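Long-range contacts in magnetosome protein MamA (Magnetospirillum gryphiswaldense, PDB 3AS8), which probably serves as a tetratricopeptide-repeat scaffold at the magnetosome, recognising copies of itself and other proteins so that a larger complex can assemble: residues V42-H47 against A72-V78; L82-V87 against P97-K101; Y92-V96 against A119-L123; R113-V118 against S132-A136. All coordinates share one frame; numbering follows the deposited sequence.

Contact 1 of 4, residues V42-H47 against A72-V78; sequences VEVALH and APDNIKV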
loop_
_atom_site.group_PDB
_atom_site.type_symbol
_atom_site.label_atom_id
_atom_site.label_comp_id
_atom_site.label_asym_id
_atom_site.label_seq_id
_atom_site.Cartn_x
_atom_site.Cartn_y
_atom_site.Cartn_z
ATOM N N VAL A 42 -17.010 9.630 4.370
ATOM C CA VAL A 42 -15.629 9.118 4.059
ATOM C C VAL A 42 -15.475 7.679 4.542
ATOM O O VAL A 42 -14.851 6.848 3.877
ATOM C CB VAL A 42 -14.468 10.030 4.609
ATOM C CG1 VAL A 42 -14.448 10.097 6.099
ATOM C CG2 VAL A 42 -13.088 9.528 4.138
ATOM N N GLU A 43 -16.128 7.350 5.641
ATOM C CA GLU A 43 -15.973 6.009 6.225
ATOM C C GLU A 43 -16.701 4.942 5.379
ATOM O O GLU A 43 -16.208 3.802 5.241
ATOM C CB GLU A 43 -16.474 6.097 7.652
ATOM C CG GLU A 43 -15.730 5.284 8.656
ATOM C CD GLU A 43 -14.242 5.499 8.683
ATOM O OE1 GLU A 43 -13.533 4.465 8.690
ATOM O OE2 GLU A 43 -13.775 6.656 8.722
ATOM N N VAL A 44 -17.828 5.348 4.773
ATOM C CA VAL A 44 -18.573 4.530 3.854
ATOM C C VAL A 44 -17.735 4.402 2.556
ATOM O O VAL A 44 -17.483 3.262 2.095
ATOM C CB VAL A 44 -19.988 5.098 3.601
ATOM C CG1 VAL A 44 -20.616 4.446 2.348
ATOM C CG2 VAL A 44 -20.885 4.912 4.888
ATOM N N ALA A 45 -17.225 5.530 2.008
ATOM C CA ALA A 45 -16.428 5.453 0.775
ATOM C C ALA A 45 -15.116 4.620 0.933
ATOM O O ALA A 45 -14.743 3.838 0.046
ATOM C CB ALA A 45 -16.122 6.862 0.181
ATOM N N LEU A 46 -14.472 4.745 2.077
ATOM C CA LEU A 46 -13.276 4.004 2.371
ATOM C C LEU A 46 -13.513 2.498 2.437
ATOM O O LEU A 46 -12.773 1.717 1.817
ATOM C CB LEU A 46 -12.714 4.451 3.665
ATOM C CG LEU A 46 -11.633 3.536 4.271
ATOM C CD1 LEU A 46 -10.357 3.416 3.312
ATOM C CD2 LEU A 46 -11.184 4.009 5.630
ATOM N N HIS A 47 -14.529 2.086 3.196
ATOM C CA HIS A 47 -14.825 0.677 3.318
ATOM C C HIS A 47 -15.392 0.038 2.036
ATOM O O HIS A 47 -15.027 -1.085 1.680
ATOM C CB HIS A 47 -15.605 0.468 4.607
ATOM C CG HIS A 47 -14.738 0.639 5.815
ATOM N ND1 HIS A 47 -14.644 1.830 6.524
ATOM C CD2 HIS A 47 -13.801 -0.187 6.345
ATOM C CE1 HIS A 47 -13.747 1.686 7.491
ATOM N NE2 HIS A 47 -13.230 0.475 7.410
ATOM N N ALA A 72 -11.090 14.126 2.503
ATOM C CA ALA A 72 -10.384 14.002 3.781
ATOM C C ALA A 72 -8.885 13.795 3.437
ATOM O O ALA A 72 -8.372 12.656 3.526
ATOM C CB ALA A 72 -10.963 12.839 4.573
ATOM N N PRO A 73 -8.189 14.886 3.018
ATOM C CA PRO A 73 -6.798 14.789 2.522
ATOM C C PRO A 73 -5.772 14.240 3.513
ATOM O O PRO A 73 -4.739 13.710 3.078
ATOM C CB PRO A 73 -6.426 16.230 2.121
ATOM C CG PRO A 73 -7.551 17.119 2.616
ATOM C CD PRO A 73 -8.723 16.272 2.996
ATOM N N ASP A 74 -6.013 14.398 4.809
ATOM C CA ASP A 74 -5.059 13.899 5.804
ATOM C C ASP A 74 -5.435 12.551 6.400
ATOM O O ASP A 74 -4.831 12.153 7.374
ATOM C CB ASP A 74 -4.835 14.925 6.941
ATOM C CG ASP A 74 -4.491 16.333 6.397
ATOM O OD1 ASP A 74 -5.298 17.274 6.624
ATOM O OD2 ASP A 74 -3.450 16.462 5.696
ATOM N N ASN A 75 -6.441 11.863 5.847
ATOM C CA ASN A 75 -6.816 10.564 6.351
ATOM C C ASN A 75 -5.759 9.552 5.929
ATOM O O ASN A 75 -5.591 9.244 4.759
ATOM C CB ASN A 75 -8.221 10.167 5.828
ATOM C CG ASN A 75 -8.743 8.893 6.448
ATOM O OD1 ASN A 75 -8.052 7.847 6.434
ATOM N ND2 ASN A 75 -10.012 8.951 6.977
ATOM N N ILE A 76 -5.056 9.011 6.899
ATOM C CA ILE A 76 -3.912 8.136 6.627
ATOM C C ILE A 76 -4.337 6.742 6.212
ATOM O O ILE A 76 -3.654 6.084 5.439
ATOM C CB ILE A 76 -2.961 8.109 7.869
ATOM C CG1 ILE A 76 -2.309 9.501 8.099
ATOM C CG2 ILE A 76 -1.882 7.011 7.753
ATOM C CD1 ILE A 76 -1.418 10.051 6.926
ATOM N N LYS A 77 -5.471 6.297 6.726
ATOM C CA LYS A 77 -6.005 4.971 6.436
ATOM C C LYS A 77 -6.449 4.879 4.938
ATOM O O LYS A 77 -6.271 3.854 4.283
ATOM C CB LYS A 77 -7.160 4.761 7.408
ATOM C CG LYS A 77 -7.716 3.399 7.581
ATOM C CD LYS A 77 -8.832 3.480 8.639
ATOM C CE LYS A 77 -9.146 2.105 9.171
ATOM N NZ LYS A 77 -9.666 1.309 8.053
ATOM N N VAL A 78 -6.995 5.970 4.419
ATOM C CA VAL A 78 -7.310 6.115 3.000
ATOM C C VAL A 78 -6.028 6.196 2.144
ATOM O O VAL A 78 -5.878 5.548 1.119
ATOM C CB VAL A 78 -8.111 7.378 2.684
ATOM C CG1 VAL A 78 -8.464 7.411 1.129
ATOM C CG2 VAL A 78 -9.419 7.492 3.517
HETATM O O HOH W 1 -10.735 6.472 8.310
#
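L46 packs against K77 and V78 where the start of helix 42-54 meets the first turn of helix 76-88. From its CB, which faces A72-V78, the chain swings CG away from the backbone N (chi1 166°) and over one face of the H47 ring, toward the rim. The two methyls then part: CD1 lies 4.1 Å from V78 CA, and CD2 rests on the aliphatic K77 chain, which was modelled in two conformers and is less certain. A turn earlier, V42 CG2 reaches A72 CB at 4.0 Å. N75 caps helix 76-88, its OD1 accepting from V78 N at 2.9 Å, while its ND2 donates to a water that in turn donates to E43 OE2. H47 is tied back to its own helix, since ND1 gives a bond of 2.8 Å and 154° to E43 O, an oxygen that H47 N also reaches. With an alanine here, E43 O would probably lose its imidazole donor and a gap would open beside L46 CG. Helix 58-71 touches V42, L46 and V78 as well; a helix packed against the next but one, with the intervening helix touching both, is typical of the stacked helices of tetratricopeptide repeats.

Contact 2 of 4, residues L82-V87 against P97-K101; sequences LGLTYV and PLLVK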
loop_
_atom_site.group_PDB
_atom_site.type_symbol
_atom_site.label_atom_id
_atom_site.label_comp_id
_atom_site.label_asym_id
_atom_site.label_seq_id
_atom_site.Cartn_x
_atom_site.Cartn_y
_atom_site.Cartn_z
ATOM N N LEU A 82 -5.037 3.505 -0.782
ATOM C CA LEU A 82 -4.985 3.997 -2.115
ATOM C C LEU A 82 -3.542 3.970 -2.648
ATOM O O LEU A 82 -3.317 3.518 -3.754
ATOM C CB LEU A 82 -5.540 5.381 -2.212
ATOM C CG LEU A 82 -5.600 6.097 -3.539
ATOM C CD1 LEU A 82 -6.339 5.174 -4.598
ATOM C CD2 LEU A 82 -6.253 7.578 -3.355
ATOM N N GLY A 83 -2.578 4.422 -1.845
ATOM C CA GLY A 83 -1.165 4.409 -2.252
ATOM C C GLY A 83 -0.713 3.005 -2.543
ATOM O O GLY A 83 -0.091 2.749 -3.566
ATOM N N LEU A 84 -0.999 2.064 -1.657
ATOM C CA LEU A 84 -0.644 0.676 -1.949
ATOM C C LEU A 84 -1.310 0.096 -3.200
ATOM O O LEU A 84 -0.702 -0.725 -3.941
ATOM C CB LEU A 84 -0.900 -0.251 -0.707
ATOM C CG LEU A 84 0.027 0.094 0.476
ATOM C CD1 LEU A 84 -0.354 -0.700 1.767
ATOM C CD2 LEU A 84 1.534 -0.121 0.023
ATOM N N THR A 85 -2.578 0.467 -3.394
ATOM C CA THR A 85 -3.318 -0.021 -4.537
ATOM C C THR A 85 -2.709 0.521 -5.828
ATOM O O THR A 85 -2.539 -0.246 -6.766
ATOM C CB THR A 85 -4.826 0.238 -4.480
ATOM O OG1 THR A 85 -5.366 -0.425 -3.331
ATOM C CG2 THR A 85 -5.505 -0.392 -5.697
ATOM N N TYR A 86 -2.354 1.794 -5.857
ATOM C CA TYR A 86 -1.657 2.349 -7.018
ATOM C C TYR A 86 -0.388 1.601 -7.417
ATOM O O TYR A 86 -0.146 1.298 -8.640
ATOM C CB TYR A 86 -1.385 3.802 -6.791
ATOM C CG TYR A 86 -2.572 4.741 -6.919
ATOM C CD1 TYR A 86 -3.589 4.562 -7.884
ATOM C CD2 TYR A 86 -2.561 5.926 -6.224
ATOM C CE1 TYR A 86 -4.631 5.550 -8.030
ATOM C CE2 TYR A 86 -3.541 6.880 -6.364
ATOM C CZ TYR A 86 -4.561 6.706 -7.271
ATOM O OH TYR A 86 -5.529 7.717 -7.331
ATOM N N VAL A 87 0.443 1.232 -6.422
ATOM C CA VAL A 87 1.655 0.486 -6.754
ATOM C C VAL A 87 1.215 -0.827 -7.414
ATOM O O VAL A 87 1.827 -1.293 -8.415
ATOM C CB VAL A 87 2.528 0.170 -5.479
ATOM C CG1 VAL A 87 3.700 -0.728 -5.909
ATOM C CG2 VAL A 87 2.905 1.473 -4.756
ATOM N N PRO A 97 3.335 10.463 -3.662
ATOM C CA PRO A 97 2.942 11.430 -2.633
ATOM C C PRO A 97 2.142 10.835 -1.468
ATOM O O PRO A 97 2.319 11.273 -0.333
ATOM C CB PRO A 97 2.081 12.477 -3.390
ATOM C CG PRO A 97 2.242 12.173 -4.843
ATOM C CD PRO A 97 2.866 10.823 -5.016
ATOM N N LEU A 98 1.305 9.847 -1.736
ATOM C CA LEU A 98 0.508 9.245 -0.694
ATOM C C LEU A 98 1.411 8.446 0.261
ATOM O O LEU A 98 1.304 8.562 1.481
ATOM C CB LEU A 98 -0.588 8.321 -1.316
ATOM C CG LEU A 98 -1.711 9.026 -2.163
ATOM C CD1 LEU A 98 -2.526 8.021 -3.029
ATOM C CD2 LEU A 98 -2.630 9.855 -1.312
ATOM N N LEU A 99 2.282 7.616 -0.318
ATOM C CA LEU A 99 3.209 6.826 0.499
ATOM C C LEU A 99 4.241 7.685 1.272
ATOM O O LEU A 99 4.589 7.307 2.371
ATOM C CB LEU A 99 3.902 5.719 -0.324
ATOM C CG LEU A 99 2.988 4.726 -0.992
ATOM C CD1 LEU A 99 3.798 3.748 -1.902
ATOM C CD2 LEU A 99 2.069 3.941 -0.037
ATOM N N VAL A 100 4.753 8.792 0.705
ATOM C CA VAL A 100 5.549 9.726 1.477
ATOM C C VAL A 100 4.801 10.181 2.705
ATOM O O VAL A 100 5.352 10.251 3.797
ATOM C CB VAL A 100 6.043 10.917 0.600
ATOM C CG1 VAL A 100 6.754 12.116 1.430
ATOM C CG2 VAL A 100 6.964 10.375 -0.520
ATOM N N LYS A 101 3.523 10.538 2.546
ATOM C CA LYS A 101 2.777 11.095 3.650
ATOM C C LYS A 101 2.480 10.031 4.665
ATOM O O LYS A 101 2.586 10.249 5.875
ATOM C CB LYS A 101 1.481 11.719 3.101
ATOM C CG LYS A 101 0.527 12.266 4.185
ATOM C CD LYS A 101 -0.846 12.649 3.523
ATOM C CE LYS A 101 -1.657 13.600 4.390
ATOM N NZ LYS A 101 -1.147 14.964 4.406
#
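The axes of helix segments 82-87 and 97-101 approach to 8.9 Å and run at 136° to one another, about midway between antiparallel and perpendicular. They are brought near at the glycine, where G83 CA lies 5.3 Å from L98 CA. Glycine matters at this point: a CB modelled there would fall 2.8 Å from L99 CD2, too near for any side chain, so the leucine methyl can lie directly against bare backbone, 3.9 Å from G83 C.

Two neighbouring leucines diverge to fill the flanks of this glycine. L98 places CG opposite its carbonyl carbon (chi1 -66°), which carries CD1 between L82 and Y86; that one methyl is 3.7 Å from L82 CG and equally 3.7 Å from Y86 CE2, coming to the tyrosine at the ring edge rather than over it. A face of the same ring is taken by L82 CD1 from the preceding turn, while Y86 OH is bonded to E66 on helix 58-71, which pins the ring's far end. On the other flank L99 splays its methyls, CD1 meeting V87 CG2 at 3.8 Å and CD2 touching L84 CD2 at 4.1 Å, each pair crossing at about a right angle.

No hydrogen bond links the two segments; the fit is made of methyls, a ring edge and the bare backbone of G83. A leucine-glycine pair followed three residues on by tyrosine, packed against the next helix of the chain, is the signature of the tetratricopeptide-repeat helix hairpin.

Contact 3 of 4, residues Y92-V96 against A119-L123; sequences YDLAV and ALDNL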
loop_
_atom_site.group_PDB
_atom_site.type_symbol
_atom_site.label_atom_id
_atom_site.label_comp_id
_atom_site.label_asym_id
_atom_site.label_seq_id
_atom_site.Cartn_x
_atom_site.Cartn_y
_atom_site.Cartn_z
ATOM N N TYR A 92 2.596 4.330 -10.400
ATOM C CA TYR A 92 3.685 4.661 -9.458
ATOM C C TYR A 92 3.750 6.120 -9.133
ATOM O O TYR A 92 3.992 6.507 -7.981
ATOM C CB TYR A 92 4.981 4.234 -10.076
ATOM C CG TYR A 92 5.075 2.743 -10.298
ATOM C CD1 TYR A 92 4.959 1.871 -9.232
ATOM C CD2 TYR A 92 5.281 2.219 -11.577
ATOM C CE1 TYR A 92 5.080 0.532 -9.415
ATOM C CE2 TYR A 92 5.432 0.892 -11.758
ATOM C CZ TYR A 92 5.320 0.055 -10.667
ATOM O OH TYR A 92 5.445 -1.274 -10.837
ATOM N N ASP A 93 3.435 6.954 -10.120
ATOM C CA ASP A 93 3.466 8.376 -9.890
ATOM C C ASP A 93 2.401 8.900 -8.941
ATOM O O ASP A 93 2.649 9.863 -8.191
ATOM C CB ASP A 93 3.384 9.108 -11.219
ATOM C CG ASP A 93 1.984 8.951 -11.875
ATOM O OD1 ASP A 93 1.506 7.778 -12.082
ATOM O OD2 ASP A 93 1.373 10.019 -12.105
ATOM N N LEU A 94 1.194 8.321 -8.980
ATOM C CA LEU A 94 0.165 8.717 -8.011
ATOM C C LEU A 94 0.466 8.159 -6.596
ATOM O O LEU A 94 0.014 8.707 -5.569
ATOM C CB LEU A 94 -1.223 8.230 -8.499
ATOM C CG LEU A 94 -1.644 8.828 -9.847
ATOM C CD1 LEU A 94 -3.096 8.425 -10.194
ATOM C CD2 LEU A 94 -1.454 10.382 -9.809
ATOM N N ALA A 95 1.155 7.047 -6.586
ATOM C CA ALA A 95 1.464 6.324 -5.352
ATOM C C ALA A 95 2.436 7.134 -4.498
ATOM O O ALA A 95 2.257 7.239 -3.323
ATOM C CB ALA A 95 2.011 4.921 -5.703
ATOM N N VAL A 96 3.403 7.837 -5.122
ATOM C CA VAL A 96 4.512 8.410 -4.374
ATOM C C VAL A 96 4.104 9.410 -3.290
ATOM O O VAL A 96 4.474 9.233 -2.115
ATOM C CB VAL A 96 5.602 8.965 -5.382
ATOM C CG1 VAL A 96 6.438 9.993 -4.740
ATOM C CG2 VAL A 96 6.383 7.769 -5.926
ATOM N N ALA A 119 8.252 2.167 -6.049
ATOM C CA ALA A 119 7.619 3.128 -6.947
ATOM C C ALA A 119 8.643 4.065 -7.531
ATOM O O ALA A 119 8.634 4.325 -8.754
ATOM C CB ALA A 119 6.472 3.943 -6.229
ATOM N N LEU A 120 9.483 4.591 -6.666
ATOM C CA LEU A 120 10.607 5.468 -7.016
ATOM C C LEU A 120 11.542 4.794 -8.010
ATOM O O LEU A 120 11.895 5.409 -9.049
ATOM C CB LEU A 120 11.343 5.917 -5.753
ATOM C CG LEU A 120 10.591 6.898 -4.852
ATOM C CD1 LEU A 120 11.239 6.949 -3.447
ATOM C CD2 LEU A 120 10.417 8.327 -5.399
ATOM N N ASP A 121 11.900 3.523 -7.764
ATOM C CA ASP A 121 12.753 2.785 -8.677
ATOM C C ASP A 121 12.114 2.675 -10.057
ATOM O O ASP A 121 12.786 2.853 -11.111
ATOM C CB ASP A 121 13.107 1.410 -8.137
ATOM C CG ASP A 121 13.966 0.598 -9.102
ATOM O OD1 ASP A 121 13.437 0.177 -10.140
ATOM O OD2 ASP A 121 15.176 0.361 -8.818
ATOM N N ASN A 122 10.809 2.402 -10.073
ATOM C CA ASN A 122 10.095 2.304 -11.358
ATOM C C ASN A 122 10.041 3.567 -12.127
ATOM O O ASN A 122 10.051 3.510 -13.375
ATOM C CB ASN A 122 8.696 1.696 -11.219
ATOM C CG ASN A 122 8.786 0.194 -11.104
ATOM O OD1 ASN A 122 9.037 -0.444 -12.098
ATOM N ND2 ASN A 122 8.718 -0.363 -9.873
ATOM N N LEU A 123 10.048 4.681 -11.420
ATOM C CA LEU A 123 10.048 5.981 -11.990
ATOM C C LEU A 123 11.434 6.458 -12.380
ATOM O O LEU A 123 11.564 7.624 -12.787
ATOM C CB LEU A 123 9.423 6.986 -11.024
ATOM C CG LEU A 123 7.914 6.817 -10.734
ATOM C CD1 LEU A 123 7.375 7.607 -9.493
ATOM C CD2 LEU A 123 7.168 7.237 -12.023
#
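Successive helices of a tetratricopeptide-repeat stack meet where Y92, at the start of helix 92-105, lies against A119 and N122 near the end of helix 110-122. The CA atoms of Y92 and A119 are 4.9 Å apart, close enough for the tyrosine to lean across its neighbour. With CG opposite the carbonyl carbon (chi1 -63°), its ring passes A119 obliquely, CD1 being 3.7 Å from A119 CA, and presents a face to N122. Over that face sits N122 CB, 3.6 Å from the ring centroid, a CH-pi contact; beyond it the amide lies flat on the ring, the two planes only 2° apart. N122 ND2 is bonded to V118 O in its own helix, which helps fix the amide's rotation.

One turn along, V96 sends CG2 into the groove between three residues: it is 3.7 Å from L123 CD1 and 3.8 Å from A119 CB, with L120 CD2 a little farther. L123 CG also backs onto Y92 CB at 4.0 Å. Shortening Y92 to alanine is likely to strip N122 of the ring beneath its amide and thin the cover over A119.

Since no hydrogen bond or ion pair crosses between the segments, the contact implies cohesion by dispersion and pi interactions, the amide polarity of N122 being spent partly on its own backbone while its flat surface serves the tyrosine.

Contact 4 of 4, residues R113-V118 against S132-A136; sequences RFRLGV and SFKIA. With SO4 (sulfate ion), chain C.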
loop_
_atom_site.group_PDB
_atom_site.type_symbol
_atom_site.label_atom_id
_atom_site.label_comp_id
_atom_site.label_asym_id
_atom_site.label_seq_id
_atom_site.Cartn_x
_atom_site.Cartn_y
_atom_site.Cartn_z
ATOM N N ARG A 113 7.061 1.772 3.297
ATOM C CA ARG A 113 8.345 2.347 2.913
ATOM C C ARG A 113 8.943 1.519 1.784
ATOM O O ARG A 113 9.534 2.061 0.875
ATOM C CB ARG A 113 9.320 2.314 4.124
ATOM C CG ARG A 113 10.708 2.809 3.855
ATOM C CD ARG A 113 10.766 4.194 3.306
ATOM N NE ARG A 113 10.488 5.211 4.308
ATOM C CZ ARG A 113 10.579 6.526 4.105
ATOM N NH1 ARG A 113 10.364 7.345 5.103
ATOM N NH2 ARG A 113 10.962 7.040 2.961
ATOM N N PHE A 114 8.815 0.192 1.862
ATOM C CA PHE A 114 9.267 -0.714 0.792
ATOM C C PHE A 114 8.616 -0.426 -0.563
ATOM O O PHE A 114 9.320 -0.198 -1.502
ATOM C CB PHE A 114 9.085 -2.133 1.167
ATOM C CG PHE A 114 9.579 -3.086 0.118
ATOM C CD1 PHE A 114 10.948 -3.240 -0.133
ATOM C CD2 PHE A 114 8.691 -3.756 -0.694
ATOM C CE1 PHE A 114 11.378 -4.054 -1.098
ATOM C CE2 PHE A 114 9.105 -4.592 -1.614
ATOM C CZ PHE A 114 10.435 -4.755 -1.868
ATOM N N ARG A 115 7.282 -0.291 -0.591
ATOM C CA ARG A 115 6.560 -0.013 -1.819
ATOM C C ARG A 115 6.841 1.370 -2.356
ATOM O O ARG A 115 6.867 1.569 -3.568
ATOM C CB ARG A 115 5.034 -0.273 -1.632
ATOM C CG ARG A 115 4.716 -1.722 -1.133
ATOM C CD ARG A 115 5.073 -2.751 -2.106
ATOM N NE ARG A 115 4.923 -4.046 -1.478
ATOM C CZ ARG A 115 5.280 -5.207 -2.001
ATOM N NH1 ARG A 115 5.131 -6.311 -1.272
ATOM N NH2 ARG A 115 5.784 -5.277 -3.242
ATOM N N LEU A 116 7.095 2.326 -1.471
ATOM C CA LEU A 116 7.546 3.624 -1.873
ATOM C C LEU A 116 8.887 3.538 -2.623
ATOM O O LEU A 116 9.092 4.139 -3.682
ATOM C CB LEU A 116 7.710 4.521 -0.669
ATOM C CG LEU A 116 8.343 5.909 -0.934
ATOM C CD1 LEU A 116 7.577 6.665 -2.011
ATOM C CD2 LEU A 116 8.461 6.744 0.402
ATOM N N GLY A 117 9.843 2.798 -2.065
ATOM C CA GLY A 117 11.029 2.519 -2.845
ATOM C C GLY A 117 10.806 1.895 -4.218
ATOM O O GLY A 117 11.465 2.267 -5.195
ATOM N N VAL A 118 9.930 0.897 -4.300
ATOM C CA VAL A 118 9.630 0.248 -5.540
ATOM C C VAL A 118 9.078 1.244 -6.518
ATOM O O VAL A 118 9.416 1.168 -7.691
ATOM C CB VAL A 118 8.610 -0.937 -5.410
ATOM C CG1 VAL A 118 8.277 -1.544 -6.770
ATOM C CG2 VAL A 118 9.236 -2.088 -4.556
ATOM N N SER A 132 14.935 5.197 0.418
ATOM C CA SER A 132 13.757 4.557 1.023
ATOM C C SER A 132 14.021 3.093 1.397
ATOM O O SER A 132 13.704 2.666 2.523
ATOM C CB SER A 132 12.522 4.709 0.074
ATOM O OG SER A 132 11.892 5.950 0.363
ATOM N N PHE A 133 14.657 2.334 0.511
ATOM C CA PHE A 133 15.091 0.971 0.813
ATOM C C PHE A 133 16.009 0.875 2.038
ATOM O O PHE A 133 15.842 0.009 2.875
ATOM C CB PHE A 133 15.763 0.256 -0.379
ATOM C CG PHE A 133 14.876 0.016 -1.574
ATOM C CD1 PHE A 133 13.592 -0.508 -1.432
ATOM C CD2 PHE A 133 15.336 0.289 -2.878
ATOM C CE1 PHE A 133 12.790 -0.764 -2.554
ATOM C CE2 PHE A 133 14.520 0.043 -3.990
ATOM C CZ PHE A 133 13.236 -0.477 -3.824
ATOM N N LYS A 134 16.921 1.826 2.204
ATOM C CA LYS A 134 17.700 1.853 3.410
ATOM C C LYS A 134 16.968 2.141 4.735
ATOM O O LYS A 134 17.317 1.568 5.752
ATOM C CB LYS A 134 18.867 2.770 3.220
ATOM C CG LYS A 134 19.857 2.122 2.230
ATOM C CD LYS A 134 21.177 2.915 2.131
ATOM C CE LYS A 134 22.119 2.241 1.106
ATOM N NZ LYS A 134 23.337 3.045 0.993
ATOM N N ILE A 135 15.921 2.932 4.675
ATOM C CA ILE A 135 15.044 3.150 5.794
ATOM C C ILE A 135 14.238 1.906 6.094
ATOM O O ILE A 135 14.087 1.530 7.241
ATOM C CB ILE A 135 14.149 4.379 5.544
ATOM C CG1 ILE A 135 15.016 5.636 5.408
ATOM C CG2 ILE A 135 13.160 4.578 6.699
ATOM C CD1 ILE A 135 14.280 6.889 4.860
ATOM N N ALA A 136 13.689 1.252 5.075
ATOM C CA ALA A 136 13.067 -0.038 5.263
ATOM C C ALA A 136 13.968 -1.110 5.896
ATOM O O ALA A 136 13.540 -1.923 6.746
ATOM C CB ALA A 136 12.506 -0.542 3.913
HETATM S S SO4 C . 5.375 -9.033 -3.744
HETATM O O1 SO4 C . 4.081 -8.362 -3.930
HETATM O O2 SO4 C . 5.477 -9.571 -2.380
HETATM O O3 SO4 C . 5.487 -10.136 -4.698
HETATM O O4 SO4 C . 6.484 -8.119 -4.023
#
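R113 NH2 donates to S132 OG across the pair of helices, a bond of 3.0 Å and 157° with the hydroxyl oxygen lying at the edge of the guanidinium, in its plane. The two segments run almost antiparallel, axes 8.2 Å apart, as a helix hairpin of the tetratricopeptide-repeat fold. R113 CG, set by chi1, lies close to S132 O and 3.8 Å from A136 CB; bends at chi2 (56°) and chi3 (74°) then turn the guanidinium back to the serine. I135 then spreads over the guanidinium: its CD1 stands 3.7 Å above the centre of one face, while its CG2 approaches R113 NE. An apolar lid and an in-plane acceptor together probably restrict the group's rotation.

Deeper in, glycine again makes close approach possible. G117 CA lies over one face of the F133 ring, 4.1 Å from the centroid in a CH-pi contact, and a CB there would clash with F133 CE1. The same ring meets F114 obliquely, CE1 of each being 3.9 Å apart, and beyond F133 lies helix 144-156, which touches it through V146, A149, I150 and S153.

R115 turns from this interface. One face of its guanidinium carries F114 CE2, its NE is held by N111, and its edge receives a sulfate ion, probably from the crystallisation liquor: NH2 donates to sulfate O4 at 3.0 Å, NH1 to O2 weakly.

Followed from the N terminus, contact 1 closes first, bringing the turn into helix 76-88 back to helix 42-54. Contact 2 opens after it on the same helix 76-88 and closes the short loop to helix 92-105; the two are joined by the salt bridge of D74 with K101. Contact 3 crosses contact 2, since 92-96 falls between the two segments of contact 2, and contact 4 crosses contact 3 in the same way on helix 110-122. None nests within another. Contacts 2 to 4 link helices that follow each other in the chain, while contact 1 skips helix 58-71; contacts 1 and 4 lie on opposite sides of the chain's centre, as suits a repeat solenoid.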